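PDB 7JQY: Cif-like 1 from Burkholderia cenocepacia, which probably hydrolyses epoxides as a Cif-like member of the alpha/beta hydrolase fold, here assembled as an octamer. Local coordinates for residues V79-R84 and R106-Q111; S100-I105 and A133-T138; E23-R28 and L71-Y76; V148-T153 and R268-D273. The protein carries 1 engineered substitution. All blocks are in the same frame, centred on the assembly; numbering follows the deposited sequence.

Contact 1 of 4, residues V79-R84 and R106-Q111; sequences VAVDYR and RALVHQ
Leu108 of helix 98-111 meets Val79 and Val81 of strand 77-82 where a helix lies over the central sheet of the alpha/beta hydrolase fold. The helix belongs to a beta-alpha-beta crossover: it links strand 77-82 to the parallel strand 117-122, passing over strand 50-54 that lies between them. Two branches of one leucine do all the touching. Leu108 CD2 comes to 4.0 Å from Val79 CG1, where the two side chains run past each other in opposite directions. On the other branch, Leu108 CD1 stands 4.2 Å from Val81 CG1, and here the side chains reach toward each other tip to tip. The two valines point the same way because they are two residues apart on an extended strand, and Leu108 forks between them. With CG anti to the backbone nitrogen (chi1 174°), that fork is carried out from the helix to the strand. Each valine likewise offers its CG1 branch, the one that lies beside the carbonyl carbon. The backbones stay well apart, with 8.8 Å from Val79 CA to Val109 CA and 9.3 Å from Val81 CA to Leu108 CA, so the interval is bridged by side chains alone. Leu38 and Tyr40 of strand 37-43 also touch Leu108, while Val109 packs on Met50 and Val52 of strand 50-54. All three residues of the contact are buried and no hydrogen bond passes between the segments. Methyl-to-methyl dispersion and the exclusion of water therefore hold the helix to the strand here, with shape rather than bond direction fixing how they fit.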
# COMPACT_ATOMS: atom_id res chain seq x y z
N VAL B 79 -5.40 -31.69 -26.74
CA VAL B 79 -4.36 -30.67 -26.61
C VAL B 79 -5.05 -29.37 -26.24
O VAL B 79 -5.60 -28.69 -27.12
CB VAL B 79 -3.54 -30.52 -27.89
CG1 VAL B 79 -2.50 -29.40 -27.73
CG2 VAL B 79 -2.86 -31.83 -28.26
N ALA B 80 -4.99 -28.99 -24.97
CA ALA B 80 -5.52 -27.72 -24.49
C ALA B 80 -4.35 -26.76 -24.34
O ALA B 80 -3.45 -27.00 -23.53
CB ALA B 80 -6.27 -27.88 -23.18
N VAL B 81 -4.35 -25.69 -25.13
CA VAL B 81 -3.20 -24.81 -25.28
C VAL B 81 -3.46 -23.49 -24.55
O VAL B 81 -4.54 -22.92 -24.66
CB VAL B 81 -2.91 -24.55 -26.78
CG1 VAL B 81 -1.60 -23.79 -26.95
CG2 VAL B 81 -2.90 -25.85 -27.55
N ASP B 82 -2.44 -23.02 -23.83
CA ASP B 82 -2.38 -21.61 -23.45
C ASP B 82 -1.85 -20.85 -24.65
O ASP B 82 -0.66 -20.96 -24.97
CB ASP B 82 -1.47 -21.39 -22.24
CG ASP B 82 -2.07 -21.88 -20.92
OD1 ASP B 82 -3.32 -21.97 -20.81
OD2 ASP B 82 -1.27 -22.15 -19.99
N TYR B 83 -2.70 -20.06 -25.33
CA TYR B 83 -2.20 -19.40 -26.53
C TYR B 83 -1.22 -18.29 -26.16
O TYR B 83 -1.00 -17.99 -24.99
CB TYR B 83 -3.34 -18.87 -27.42
CG TYR B 83 -4.39 -17.96 -26.82
CD1 TYR B 83 -4.04 -16.83 -26.09
CD2 TYR B 83 -5.74 -18.19 -27.06
CE1 TYR B 83 -5.02 -15.99 -25.57
CE2 TYR B 83 -6.72 -17.36 -26.56
CZ TYR B 83 -6.36 -16.26 -25.82
OH TYR B 83 -7.35 -15.44 -25.33
N ARG B 84 -0.60 -17.71 -27.19
CA ARG B 84 0.41 -16.67 -27.01
C ARG B 84 -0.06 -15.60 -26.03
O ARG B 84 -1.14 -15.03 -26.20
CB ARG B 84 0.77 -16.03 -28.36
CG ARG B 84 1.76 -14.85 -28.26
CD ARG B 84 2.00 -14.15 -29.61
NE ARG B 84 2.57 -15.06 -30.60
CZ ARG B 84 3.67 -14.83 -31.31
NH1 ARG B 84 4.09 -15.75 -32.17
NH2 ARG B 84 4.35 -13.69 -31.18
N ARG B 106 -0.88 -23.72 -35.23
CA ARG B 106 -0.53 -24.65 -36.29
C ARG B 106 0.89 -25.18 -36.14
O ARG B 106 1.14 -26.37 -36.33
CB ARG B 106 -0.72 -23.99 -37.65
CG ARG B 106 -0.43 -24.90 -38.82
CD ARG B 106 -0.88 -24.27 -40.10
NE ARG B 106 -0.65 -25.13 -41.25
CZ ARG B 106 0.28 -24.91 -42.16
NH1 ARG B 106 1.13 -23.90 -42.01
NH2 ARG B 106 0.41 -25.75 -43.19
N ALA B 107 1.84 -24.31 -35.79
CA ALA B 107 3.22 -24.76 -35.63
C ALA B 107 3.35 -25.79 -34.52
O ALA B 107 4.09 -26.77 -34.65
CB ALA B 107 4.14 -23.57 -35.36
N LEU B 108 2.58 -25.62 -33.43
CA LEU B 108 2.62 -26.57 -32.33
C LEU B 108 1.99 -27.90 -32.71
O LEU B 108 2.48 -28.96 -32.33
CB LEU B 108 1.90 -25.96 -31.11
CG LEU B 108 1.66 -26.79 -29.85
CD1 LEU B 108 1.57 -25.87 -28.64
CD2 LEU B 108 0.41 -27.66 -29.93
N VAL B 109 0.89 -27.86 -33.47
CA VAL B 109 0.28 -29.10 -33.94
C VAL B 109 1.24 -29.85 -34.85
O VAL B 109 1.36 -31.08 -34.79
CB VAL B 109 -1.05 -28.81 -34.66
CG1 VAL B 109 -1.55 -30.07 -35.35
CG2 VAL B 109 -2.09 -28.26 -33.68
N HIS B 110 1.93 -29.12 -35.73
CA HIS B 110 2.89 -29.75 -36.62
C HIS B 110 4.07 -30.33 -35.84
O HIS B 110 4.58 -31.40 -36.20
CB HIS B 110 3.35 -28.75 -37.67
CG HIS B 110 2.28 -28.42 -38.68
ND1 HIS B 110 2.57 -28.05 -39.97
CD2 HIS B 110 0.93 -28.44 -38.58
CE1 HIS B 110 1.43 -27.84 -40.63
NE2 HIS B 110 0.43 -28.07 -39.80
N GLN B 111 4.49 -29.68 -34.75
CA GLN B 111 5.57 -30.23 -33.95
C GLN B 111 5.15 -31.50 -33.24
O GLN B 111 6.01 -32.34 -32.95
CB GLN B 111 6.04 -29.21 -32.91
CG GLN B 111 6.95 -28.13 -33.43
CD GLN B 111 7.66 -27.42 -32.30
OE1 GLN B 111 7.60 -27.85 -31.15
NE2 GLN B 111 8.33 -26.31 -32.62

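Contact 2 of 4, residues S100-I105 and A133-T138; sequences SMAGDI and AAQWPT
Ala102 and Gly103 on helix 98-111 receive Trp136, the first residue to leave helical geometry after helix 124-135. The apolar contacts are made by the six-membered part of the indole. Trp136 CG lies anti to its own carbonyl carbon (chi1 -54°), which swings the ring across to helix 98-111. Its CH2 atom lies 4.0 Å from Gly103 CA, and its CZ3 atom is 4.2 Å from Ala102 CB. Ala102 and Gly103 are small, which lets the indole come close to the helix backbone: Trp136 CZ3 is also 4.2 Å from Ala102 O. On its own segment the indole has Gln135 CB lying 3.4 Å above one face, toward the rim.

Polar atoms enter differently. Gln135 NE2 packs 3.9 Å from Ala102 CB, a van der Waals touch, while the same nitrogen is hydrogen-bonded to Ala131 O and weakly to Ala99 O. Trp136 also takes a cation-pi interaction from Arg106, one turn further along helix 98-111.

Around the pair, Val128 and Tyr132 of helix 124-135 extend the packing on Ala102, Phe241 and Arg237 of helix 231-241 flank Gln135, and Ile105 turns to Val52 and Leu54 of strand 50-54.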
# COMPACT_ATOMS: atom_id res chain seq x y z
N SER B 100 -2.29 -14.42 -36.90
CA SER B 100 -0.95 -14.86 -36.55
C SER B 100 -0.98 -15.84 -35.37
O SER B 100 -0.19 -16.79 -35.34
CB SER B 100 -0.07 -13.66 -36.22
OG SER B 100 0.27 -12.97 -37.40
N MET B 101 -1.89 -15.63 -34.42
CA MET B 101 -2.01 -16.56 -33.31
C MET B 101 -2.45 -17.93 -33.77
O MET B 101 -2.07 -18.94 -33.17
CB MET B 101 -2.99 -16.00 -32.28
CG MET B 101 -2.46 -14.78 -31.59
SD MET B 101 -3.58 -14.16 -30.34
CE MET B 101 -3.80 -15.60 -29.30
N ALA B 102 -3.26 -17.99 -34.83
CA ALA B 102 -3.58 -19.29 -35.43
C ALA B 102 -2.32 -19.96 -35.95
O ALA B 102 -2.19 -21.19 -35.87
CB ALA B 102 -4.62 -19.13 -36.53
N GLY B 103 -1.38 -19.18 -36.50
CA GLY B 103 -0.12 -19.75 -36.97
C GLY B 103 0.68 -20.39 -35.85
O GLY B 103 1.32 -21.43 -36.05
N ASP B 104 0.66 -19.78 -34.66
CA ASP B 104 1.29 -20.40 -33.50
C ASP B 104 0.67 -21.76 -33.22
O ASP B 104 1.38 -22.75 -32.99
CB ASP B 104 1.15 -19.51 -32.27
CG ASP B 104 1.83 -18.17 -32.45
OD1 ASP B 104 1.34 -17.19 -31.84
OD2 ASP B 104 2.85 -18.10 -33.17
N ILE B 105 -0.66 -21.83 -33.23
CA ILE B 105 -1.32 -23.10 -32.93
C ILE B 105 -0.98 -24.14 -33.98
O ILE B 105 -0.78 -25.32 -33.66
CB ILE B 105 -2.84 -22.89 -32.81
CG1 ILE B 105 -3.13 -21.80 -31.78
CG2 ILE B 105 -3.52 -24.20 -32.46
CD1 ILE B 105 -2.44 -22.06 -30.44
N ALA B 133 -9.01 -22.27 -39.48
CA ALA B 133 -9.77 -22.93 -40.53
C ALA B 133 -9.78 -22.12 -41.82
O ALA B 133 -9.78 -22.70 -42.91
CB ALA B 133 -11.20 -23.19 -40.07
N ALA B 134 -9.75 -20.79 -41.72
CA ALA B 134 -9.79 -19.97 -42.93
C ALA B 134 -8.47 -20.06 -43.69
O ALA B 134 -8.46 -20.07 -44.92
CB ALA B 134 -10.11 -18.52 -42.58
N GLN B 135 -7.35 -20.13 -42.96
CA GLN B 135 -6.03 -20.15 -43.60
C GLN B 135 -5.61 -21.54 -44.07
O GLN B 135 -4.88 -21.65 -45.06
CB GLN B 135 -4.98 -19.57 -42.66
CG GLN B 135 -4.92 -18.05 -42.66
CD GLN B 135 -4.19 -17.50 -41.46
OE1 GLN B 135 -3.30 -16.66 -41.59
NE2 GLN B 135 -4.57 -17.97 -40.28
N TRP B 136 -6.01 -22.59 -43.37
CA TRP B 136 -5.62 -23.96 -43.73
C TRP B 136 -6.85 -24.86 -43.64
O TRP B 136 -6.92 -25.77 -42.81
CB TRP B 136 -4.48 -24.46 -42.83
CG TRP B 136 -3.33 -23.50 -42.85
CD1 TRP B 136 -2.37 -23.40 -43.82
CD2 TRP B 136 -3.03 -22.48 -41.89
NE1 TRP B 136 -1.49 -22.39 -43.51
CE2 TRP B 136 -1.87 -21.81 -42.33
CE3 TRP B 136 -3.62 -22.08 -40.68
CZ2 TRP B 136 -1.30 -20.76 -41.62
CZ3 TRP B 136 -3.05 -21.03 -39.98
CH2 TRP B 136 -1.90 -20.38 -40.46
N PRO B 137 -7.82 -24.66 -44.53
CA PRO B 137 -9.10 -25.39 -44.41
C PRO B 137 -8.97 -26.90 -44.54
O PRO B 137 -9.75 -27.64 -43.92
CB PRO B 137 -9.95 -24.81 -45.54
CG PRO B 137 -9.21 -23.59 -46.04
CD PRO B 137 -7.77 -23.81 -45.73
N THR B 138 -8.03 -27.40 -45.35
CA THR B 138 -7.88 -28.84 -45.49
C THR B 138 -7.44 -29.48 -44.18
O THR B 138 -7.70 -30.67 -43.95
CB THR B 138 -6.90 -29.17 -46.62
OG1 THR B 138 -5.60 -28.68 -46.31
CG2 THR B 138 -7.38 -28.54 -47.94

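Contact 3 of 4, residues E23-R28 and L71-Y76; sequences ERRFSR and LAEDGY
Arg25 leaves its backbone with CG beside the nitrogen (chi1 -67°) and bends at chi3 (55°), a fold in the chain that sets its guanidinium against Ala72 and Glu73. The terminal nitrogen NH1 does the touching. It lies 3.9 Å from Ala72 CB, which sits at the edge of the guanidinium near its plane. The same NH1 is 3.9 Å from Glu73 CG, and this methylene stands over one face, offset toward the rim. Arg25 and Glu73 cross at about a right angle, their guanidinium and carboxylate planes turned 85° apart. The charges are opposite but do not pair: Arg25 NE and Glu73 OE2 remain 4.7 Å apart, so any attraction is probably diffuse, between two solvent-exposed side chains. A second, apolar touch brings Phe26 CZ to 4.2 Å from Ala72 CB.

The helix side of this contact is the C-terminal end of helix 68-73, closed by a Schellman motif. Gly75, with positive phi, is its C-prime residue. The Tyr76 N to Leu71 O bond spans 3.3 Å, and the Gly75 N to Ala72 O bond 3.2 Å. The chain then turns into strand 77-82 of the alpha/beta hydrolase sheet. Across the contact, the segment 23-28 passes into strand 26-32, the antiparallel outermost strand of that sheet within the chain. Phe26 stacks its ring on Phe22, and Ala72 also touches Val78. A second subunit closes over the strand side: Met13 of that neighbouring subunit packs on Phe26, and its Gly12 N is hydrogen-bonded to Ser27 OG.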
# COMPACT_ATOMS: atom_id res chain seq x y z
N GLU B 23 -5.16 -35.66 -12.61
CA GLU B 23 -3.72 -35.50 -12.44
C GLU B 23 -2.92 -36.64 -13.06
O GLU B 23 -1.84 -36.42 -13.60
CB GLU B 23 -3.36 -35.38 -10.96
CG GLU B 23 -3.59 -34.00 -10.38
CD GLU B 23 -4.99 -33.82 -9.84
OE1 GLU B 23 -5.86 -34.69 -10.10
OE2 GLU B 23 -5.23 -32.81 -9.14
N ARG B 24 -3.44 -37.87 -12.99
CA ARG B 24 -2.72 -39.03 -13.48
C ARG B 24 -2.86 -39.19 -14.98
O ARG B 24 -2.13 -39.97 -15.59
CB ARG B 24 -3.24 -40.30 -12.78
CG ARG B 24 -2.90 -40.31 -11.33
CD ARG B 24 -1.48 -40.82 -11.17
NE ARG B 24 -0.74 -40.11 -10.13
CZ ARG B 24 0.04 -39.04 -10.33
NH1 ARG B 24 0.19 -38.53 -11.55
NH2 ARG B 24 0.67 -38.49 -9.30
N ARG B 25 -3.79 -38.45 -15.59
CA ARG B 25 -4.03 -38.60 -17.02
C ARG B 25 -3.55 -37.49 -17.96
O ARG B 25 -3.46 -37.71 -19.17
CB ARG B 25 -5.51 -38.88 -17.28
CG ARG B 25 -6.00 -40.22 -16.76
CD ARG B 25 -7.47 -40.43 -17.07
NE ARG B 25 -7.76 -40.28 -18.49
CZ ARG B 25 -7.70 -41.27 -19.37
NH1 ARG B 25 -7.98 -41.04 -20.65
NH2 ARG B 25 -7.37 -42.49 -18.98
N PHE B 26 -3.24 -36.31 -17.44
CA PHE B 26 -2.81 -35.24 -18.33
C PHE B 26 -1.46 -34.76 -17.88
O PHE B 26 -1.05 -34.99 -16.74
CB PHE B 26 -3.85 -34.11 -18.37
CG PHE B 26 -5.17 -34.54 -18.94
CD1 PHE B 26 -5.42 -34.40 -20.30
CD2 PHE B 26 -6.14 -35.11 -18.14
CE1 PHE B 26 -6.63 -34.80 -20.84
CE2 PHE B 26 -7.35 -35.51 -18.67
CZ PHE B 26 -7.59 -35.36 -20.02
N SER B 27 -0.76 -34.08 -18.78
CA SER B 27 0.60 -33.65 -18.52
C SER B 27 0.77 -32.23 -19.03
O SER B 27 0.20 -31.86 -20.06
CB SER B 27 1.63 -34.57 -19.20
OG SER B 27 1.46 -35.90 -18.77
N ARG B 28 1.59 -31.47 -18.33
CA ARG B 28 1.95 -30.13 -18.76
C ARG B 28 3.18 -30.22 -19.64
O ARG B 28 4.16 -30.88 -19.27
CB ARG B 28 2.20 -29.20 -17.56
CG ARG B 28 1.02 -29.10 -16.60
CD ARG B 28 1.32 -28.12 -15.50
NE ARG B 28 2.11 -27.02 -16.03
CZ ARG B 28 2.82 -26.19 -15.29
NH1 ARG B 28 2.85 -26.32 -13.97
NH2 ARG B 28 3.52 -25.22 -15.86
N LEU B 71 -13.29 -36.44 -23.61
CA LEU B 71 -12.75 -36.49 -24.96
C LEU B 71 -11.65 -37.54 -25.06
O LEU B 71 -11.61 -38.33 -26.01
CB LEU B 71 -12.20 -35.12 -25.37
CG LEU B 71 -13.22 -34.04 -25.73
CD1 LEU B 71 -12.51 -32.76 -26.07
CD2 LEU B 71 -14.07 -34.52 -26.90
N ALA B 72 -10.76 -37.58 -24.07
CA ALA B 72 -9.66 -38.52 -24.11
C ALA B 72 -10.11 -39.95 -23.86
O ALA B 72 -9.45 -40.89 -24.31
CB ALA B 72 -8.60 -38.11 -23.09
N GLU B 73 -11.20 -40.15 -23.10
CA GLU B 73 -11.57 -41.53 -22.81
C GLU B 73 -12.18 -42.17 -24.07
O GLU B 73 -12.25 -43.41 -24.16
CB GLU B 73 -12.50 -41.60 -21.58
CG GLU B 73 -11.89 -41.22 -20.22
CD GLU B 73 -12.85 -41.23 -19.03
OE1 GLU B 73 -14.09 -41.37 -19.27
OE2 GLU B 73 -12.38 -40.77 -17.94
N ASP B 74 -12.63 -41.35 -25.04
CA ASP B 74 -13.17 -41.81 -26.31
C ASP B 74 -12.10 -41.92 -27.39
O ASP B 74 -12.43 -41.96 -28.58
CB ASP B 74 -14.26 -40.87 -26.83
CG ASP B 74 -15.65 -41.44 -26.68
OD1 ASP B 74 -15.85 -42.26 -25.76
OD2 ASP B 74 -16.53 -41.09 -27.50
N GLY B 75 -10.83 -41.93 -26.99
CA GLY B 75 -9.73 -42.15 -27.91
C GLY B 75 -9.18 -40.91 -28.59
O GLY B 75 -8.34 -41.05 -29.48
N TYR B 76 -9.61 -39.72 -28.19
CA TYR B 76 -9.08 -38.50 -28.78
C TYR B 76 -7.80 -38.06 -28.08
O TYR B 76 -7.62 -38.28 -26.87
CB TYR B 76 -10.13 -37.38 -28.72
CG TYR B 76 -11.29 -37.62 -29.65
CD1 TYR B 76 -11.12 -37.54 -31.03
CD2 TYR B 76 -12.55 -37.94 -29.16
CE1 TYR B 76 -12.19 -37.78 -31.89
CE2 TYR B 76 -13.62 -38.17 -30.01
CZ TYR B 76 -13.43 -38.09 -31.38
OH TYR B 76 -14.49 -38.32 -32.22

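Contact 4 of 4, residues V148-T153 and R268-D273; sequences VPVPGT and RELALD
Thr153 lays its methyl CG2 across Leu270, 3.6 Å from CD2, with the two side chains crossing at about a right angle. It ends a type II beta turn, Val150 to Thr153, in the loop that leads from strand 140-146 into helix 154-161, and it is the N-cap of that helix. In alpha/beta hydrolases of the epoxide hydrolase type the helical cap domain is usually inserted after the corresponding strand, so this turn probably leads into it. Glu269 and Leu270 lie in the loop between helix 262-268 and strand 274-279. CD1 and CD2 of Leu270 are each 4.0 Å from Val150 CG2, these two side chains meeting tip to tip. Met266 of helix 262-268 touches both Val150 and Thr153, and Tyr130 of helix 124-135 touches Leu270, enlarging the apolar surroundings.

Glu269 supplies the polar half. The side chains of Glu269 and Thr153 cross at about a right angle, with OE1 3.3 Å from Thr153 CB and OE2 3.4 Å from Thr153 CA. These are close oxygen-to-carbon approaches, not hydrogen bonds. A bond beyond the segment accounts for the placing: OE2 accepts a hydrogen bond from Arg154 N, in the first turn of the helix. A negative group there would probably be stabilised by the helix dipole.

The threonine hydroxyl has work within its own loop. With chi1 at 64°, OG1 lies between the backbone nitrogen and carbonyl carbon, where it accepts from Trp156 N as the cap. It also donates to Val150 O over 3.0 Å, the C=O...donor angle being 162°.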
# COMPACT_ATOMS: atom_id res chain seq x y z
N VAL B 148 -19.09 -16.86 -28.35
CA VAL B 148 -18.77 -15.49 -28.76
C VAL B 148 -18.77 -15.38 -30.28
O VAL B 148 -18.30 -16.30 -30.97
CB VAL B 148 -17.41 -15.07 -28.18
CG1 VAL B 148 -17.01 -13.66 -28.63
CG2 VAL B 148 -17.44 -15.15 -26.66
N PRO B 149 -19.29 -14.29 -30.86
CA PRO B 149 -19.13 -14.07 -32.30
C PRO B 149 -17.73 -13.58 -32.64
O PRO B 149 -17.06 -12.94 -31.84
CB PRO B 149 -20.16 -12.97 -32.60
CG PRO B 149 -20.24 -12.21 -31.29
CD PRO B 149 -20.12 -13.25 -30.22
N VAL B 150 -17.31 -13.87 -33.88
CA VAL B 150 -15.97 -13.48 -34.31
C VAL B 150 -16.05 -12.15 -35.05
O VAL B 150 -17.12 -11.80 -35.57
CB VAL B 150 -15.29 -14.57 -35.17
CG1 VAL B 150 -15.38 -15.92 -34.49
CG2 VAL B 150 -15.88 -14.62 -36.56
N PRO B 151 -14.97 -11.37 -35.08
CA PRO B 151 -15.01 -10.10 -35.82
C PRO B 151 -15.33 -10.31 -37.30
O PRO B 151 -15.03 -11.35 -37.89
CB PRO B 151 -13.61 -9.53 -35.63
CG PRO B 151 -13.08 -10.21 -34.38
CD PRO B 151 -13.70 -11.57 -34.37
N GLY B 152 -15.96 -9.29 -37.89
CA GLY B 152 -16.34 -9.30 -39.28
C GLY B 152 -17.78 -9.72 -39.53
O GLY B 152 -18.36 -9.33 -40.55
N THR B 153 -18.37 -10.50 -38.62
CA THR B 153 -19.75 -10.90 -38.82
C THR B 153 -20.68 -9.74 -38.46
O THR B 153 -20.30 -8.79 -37.78
CB THR B 153 -20.07 -12.14 -37.97
OG1 THR B 153 -19.95 -11.83 -36.57
CG2 THR B 153 -19.12 -13.27 -38.33
N ARG B 268 -23.27 -19.09 -39.54
CA ARG B 268 -23.78 -19.31 -40.88
C ARG B 268 -23.29 -18.27 -41.87
O ARG B 268 -23.36 -18.50 -43.08
CB ARG B 268 -25.31 -19.31 -40.87
CG ARG B 268 -25.91 -20.56 -40.28
CD ARG B 268 -27.39 -20.58 -40.54
NE ARG B 268 -28.02 -21.78 -40.02
CZ ARG B 268 -29.06 -21.76 -39.19
NH1 ARG B 268 -29.58 -20.60 -38.80
NH2 ARG B 268 -29.58 -22.91 -38.76
N GLU B 269 -22.75 -17.14 -41.39
CA GLU B 269 -22.07 -16.22 -42.29
C GLU B 269 -20.67 -16.69 -42.64
O GLU B 269 -20.08 -16.15 -43.59
CB GLU B 269 -21.97 -14.82 -41.69
CG GLU B 269 -23.03 -14.45 -40.69
CD GLU B 269 -22.77 -13.08 -40.07
OE1 GLU B 269 -23.19 -12.85 -38.91
OE2 GLU B 269 -22.14 -12.24 -40.75
N LEU B 270 -20.13 -17.69 -41.93
CA LEU B 270 -18.74 -18.09 -42.09
C LEU B 270 -18.56 -19.43 -42.77
O LEU B 270 -17.49 -19.68 -43.33
CB LEU B 270 -18.05 -18.20 -40.72
CG LEU B 270 -18.25 -17.12 -39.66
CD1 LEU B 270 -17.87 -17.66 -38.30
CD2 LEU B 270 -17.40 -15.94 -39.98
N ALA B 271 -19.57 -20.29 -42.74
CA ALA B 271 -19.42 -21.66 -43.23
C ALA B 271 -20.71 -22.12 -43.88
O ALA B 271 -21.80 -21.62 -43.58
CB ALA B 271 -19.01 -22.61 -42.09
N LEU B 272 -20.58 -23.09 -44.78
CA LEU B 272 -21.71 -23.64 -45.51
C LEU B 272 -22.42 -24.75 -44.76
O LEU B 272 -23.65 -24.85 -44.83
CB LEU B 272 -21.23 -24.18 -46.86
CG LEU B 272 -20.34 -23.24 -47.67
CD1 LEU B 272 -19.35 -24.03 -48.53
CD2 LEU B 272 -21.19 -22.32 -48.54
N ASP B 273 -21.69 -25.57 -44.01
CA ASP B 273 -22.22 -26.74 -43.33
C ASP B 273 -22.22 -26.44 -41.83
O ASP B 273 -21.23 -26.70 -41.13
CB ASP B 273 -21.39 -27.99 -43.67
CG ASP B 273 -21.95 -29.25 -43.03
OD1 ASP B 273 -23.07 -29.19 -42.48
OD2 ASP B 273 -21.27 -30.30 -43.10

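Overall arrangement
Contacts 1 and 2 share helix 98-111 and lie with their centres about 11 Å apart. They touch through the Arg84 NE to Asp104 OD1 salt bridge and through packing of Arg106 on Trp136. Contact 1 is fully buried, purely aliphatic helix-on-sheet packing; contact 2, between helix 98-111 and the C-terminal end of helix 124-135, is only partly buried and adds an indole and an amide. Contact 3 comes just before contact 1 in sequence, helix 68-73 leading into strand 77-82, but it lies near the surface and mixes exposed charged side chains with an apolar base. Contact 4, on the opposite side of the chain's centre from contact 3, is buried and joins two loops, combining methyl packing with a carboxylate at a helix start.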